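Benzoate transport porin BenP (Acinetobacter baumannii AB307-0294, PDB 5DL8) probably forms an outer-membrane channel of the OprD porin family, a calcium-binding beta-barrel thought to pass small solutes such as benzoate. Local coordinates at residues E358-V363 and I382-N387. Sequence-based numbering, arbitrary orientation.
Sequences ETESNV and IRIDYN
The carboxylate of Glu358 meets the Tyr386 ring at its edge, the planes 68° apart, and Tyr386 OH donates a very short hydrogen bond of 2.5 Å to Glu358 OE2. Tyr386 CG lies anti to the backbone N (chi1 175°), which leans the ring past its backbone partner Glu360, diagonally across to Glu358. On the other face of the sheet, Asp385 lies at the edge of the Arg383 guanidinium, near its plane; NH2 reaches OD1 at 3.0 Å on the syn side, and NE reaches OD2 from above the carboxylate plane. A water links Asp385 OD2 to Ser361 OG, tying this salt bridge to the opposite strand; another joins Thr359 OG1 to Asp385 O. Six backbone N-H...O bonds join the antiparallel strands, two each at Thr359-Asn387, Ser361-Asp385 and Val363-Arg383. Glu360 CG packs on Ile384 CG2, while its carboxylate hydrogen-bonds Thr311 OG1 through OE1 and Ala310 N through OE2. Glu358 salt-bridges Lys315, so both glutamates link barrel wall to loop; Asp397 salt-bridges Arg383, and Asn387 touches Asp393 of a calcium site. The hairpin of strands 355-368 and 377-388 lies between strands 336-349 and 394-406, where Phe394 meets the Tyr386 ring.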
loop_
_atom_site.group_PDB
_atom_site.type_symbol
_atom_site.label_atom_id
_atom_site.label_comp_id
_atom_site.label_asym_id
_atom_site.label_seq_id
_atom_site.Cartn_x
_atom_site.Cartn_y
_atom_site.Cartn_z
ATOM N N GLU A 358 -18.685 -1.700 14.012
ATOM C CA GLU A 358 -18.574 -2.372 12.693
ATOM C C GLU A 358 -17.602 -3.540 12.748
ATOM O O GLU A 358 -16.754 -3.596 13.644
ATOM C CB GLU A 358 -18.142 -1.350 11.619
ATOM C CG GLU A 358 -16.763 -0.813 11.944
ATOM C CD GLU A 358 -16.286 0.380 11.120
ATOM O OE1 GLU A 358 -15.103 0.854 11.391
ATOM O OE2 GLU A 358 -17.063 0.819 10.197
ATOM N N THR A 359 -17.737 -4.465 11.827
ATOM C CA THR A 359 -16.883 -5.628 11.745
ATOM C C THR A 359 -16.418 -5.833 10.346
ATOM O O THR A 359 -17.164 -5.559 9.392
ATOM C CB THR A 359 -17.547 -6.976 12.265
ATOM O OG1 THR A 359 -18.711 -7.303 11.490
ATOM C CG2 THR A 359 -17.923 -6.904 13.692
ATOM N N GLU A 360 -15.216 -6.356 10.173
ATOM C CA GLU A 360 -14.730 -6.742 8.819
ATOM C C GLU A 360 -13.973 -8.065 8.916
ATOM O O GLU A 360 -13.070 -8.194 9.735
ATOM C CB GLU A 360 -13.787 -5.713 8.246
ATOM C CG GLU A 360 -13.414 -5.995 6.750
ATOM C CD GLU A 360 -12.371 -5.047 6.141
ATOM O OE1 GLU A 360 -12.612 -3.803 6.116
ATOM O OE2 GLU A 360 -11.319 -5.562 5.683
ATOM N N SER A 361 -14.378 -9.044 8.126
ATOM C CA SER A 361 -13.667 -10.314 7.988
ATOM C C SER A 361 -13.015 -10.361 6.594
ATOM O O SER A 361 -13.504 -9.756 5.659
ATOM C CB SER A 361 -14.605 -11.515 8.323
ATOM O OG SER A 361 -15.679 -11.537 7.422
ATOM N N ASN A 362 -11.884 -10.989 6.508
ATOM C CA ASN A 362 -11.142 -11.234 5.299
ATOM C C ASN A 362 -10.725 -12.725 5.254
ATOM O O ASN A 362 -10.145 -13.233 6.251
ATOM C CB ASN A 362 -9.771 -10.481 5.333
ATOM C CG ASN A 362 -9.868 -8.959 5.380
ATOM O OD1 ASN A 362 -10.924 -8.369 5.246
ATOM N ND2 ASN A 362 -8.714 -8.327 5.462
ATOM N N VAL A 363 -10.854 -13.340 4.080
ATOM C CA VAL A 363 -10.296 -14.667 3.793
ATOM C C VAL A 363 -9.379 -14.509 2.541
ATOM O O VAL A 363 -9.779 -13.863 1.600
ATOM C CB VAL A 363 -11.440 -15.722 3.527
ATOM C CG1 VAL A 363 -10.857 -17.097 3.151
ATOM C CG2 VAL A 363 -12.334 -15.908 4.750
ATOM N N ILE A 382 -9.753 -13.505 -2.558
ATOM C CA ILE A 382 -9.975 -12.670 -1.421
ATOM C C ILE A 382 -11.468 -12.448 -1.212
ATOM O O ILE A 382 -12.252 -12.077 -2.175
ATOM C CB ILE A 382 -9.184 -11.384 -1.509
ATOM C CG1 ILE A 382 -7.730 -11.698 -1.295
ATOM C CG2 ILE A 382 -9.500 -10.470 -0.302
ATOM C CD1 ILE A 382 -6.772 -10.658 -1.803
ATOM N N ARG A 383 -11.908 -12.727 0.002
ATOM C CA ARG A 383 -13.302 -12.519 0.388
ATOM C C ARG A 383 -13.376 -11.501 1.537
ATOM O O ARG A 383 -12.794 -11.735 2.623
ATOM C CB ARG A 383 -14.029 -13.849 0.788
ATOM C CG ARG A 383 -15.415 -13.706 1.402
ATOM C CD ARG A 383 -16.392 -13.258 0.326
ATOM N NE ARG A 383 -17.711 -12.877 0.907
ATOM C CZ ARG A 383 -18.823 -12.613 0.188
ATOM N NH1 ARG A 383 -18.838 -12.712 -1.126
ATOM N NH2 ARG A 383 -19.914 -12.244 0.794
ATOM N N ILE A 384 -14.104 -10.405 1.319
ATOM C CA ILE A 384 -14.358 -9.396 2.344
ATOM C C ILE A 384 -15.816 -9.344 2.708
ATOM O O ILE A 384 -16.714 -9.360 1.818
ATOM C CB ILE A 384 -13.840 -8.054 1.856
ATOM C CG1 ILE A 384 -12.287 -8.119 1.741
ATOM C CG2 ILE A 384 -14.143 -6.908 2.865
ATOM C CD1 ILE A 384 -11.901 -7.196 0.639
ATOM N N ASP A 385 -16.095 -9.430 3.983
ATOM C CA ASP A 385 -17.437 -9.136 4.543
ATOM C C ASP A 385 -17.325 -8.011 5.605
ATOM O O ASP A 385 -16.684 -8.218 6.708
ATOM C CB ASP A 385 -18.116 -10.381 5.206
ATOM C CG ASP A 385 -18.432 -11.478 4.178
ATOM O OD1 ASP A 385 -19.579 -11.399 3.619
ATOM O OD2 ASP A 385 -17.570 -12.390 3.940
ATOM N N TYR A 386 -18.060 -6.912 5.322
ATOM C CA TYR A 386 -18.166 -5.732 6.159
ATOM C C TYR A 386 -19.561 -5.594 6.658
ATOM O O TYR A 386 -20.506 -5.614 5.906
ATOM C CB TYR A 386 -17.761 -4.494 5.347
ATOM C CG TYR A 386 -17.957 -3.154 6.089
ATOM C CD1 TYR A 386 -17.093 -2.780 7.151
ATOM C CD2 TYR A 386 -19.030 -2.295 5.783
ATOM C CE1 TYR A 386 -17.260 -1.581 7.835
ATOM C CE2 TYR A 386 -19.204 -1.102 6.493
ATOM C CZ TYR A 386 -18.301 -0.747 7.516
ATOM O OH TYR A 386 -18.446 0.419 8.196
ATOM N N ASN A 387 -19.705 -5.329 7.937
ATOM C CA ASN A 387 -21.004 -4.969 8.519
ATOM C C ASN A 387 -20.884 -3.830 9.550
ATOM O O ASN A 387 -19.979 -3.781 10.335
ATOM C CB ASN A 387 -21.693 -6.176 9.193
ATOM C CG ASN A 387 -21.966 -7.362 8.215
ATOM O OD1 ASN A 387 -23.091 -7.553 7.712
ATOM N ND2 ASN A 387 -20.977 -8.178 8.015
HETATM O O HOH W 1 -18.423 -8.299 9.142
HETATM O O HOH W 2 -14.950 -12.606 5.036
#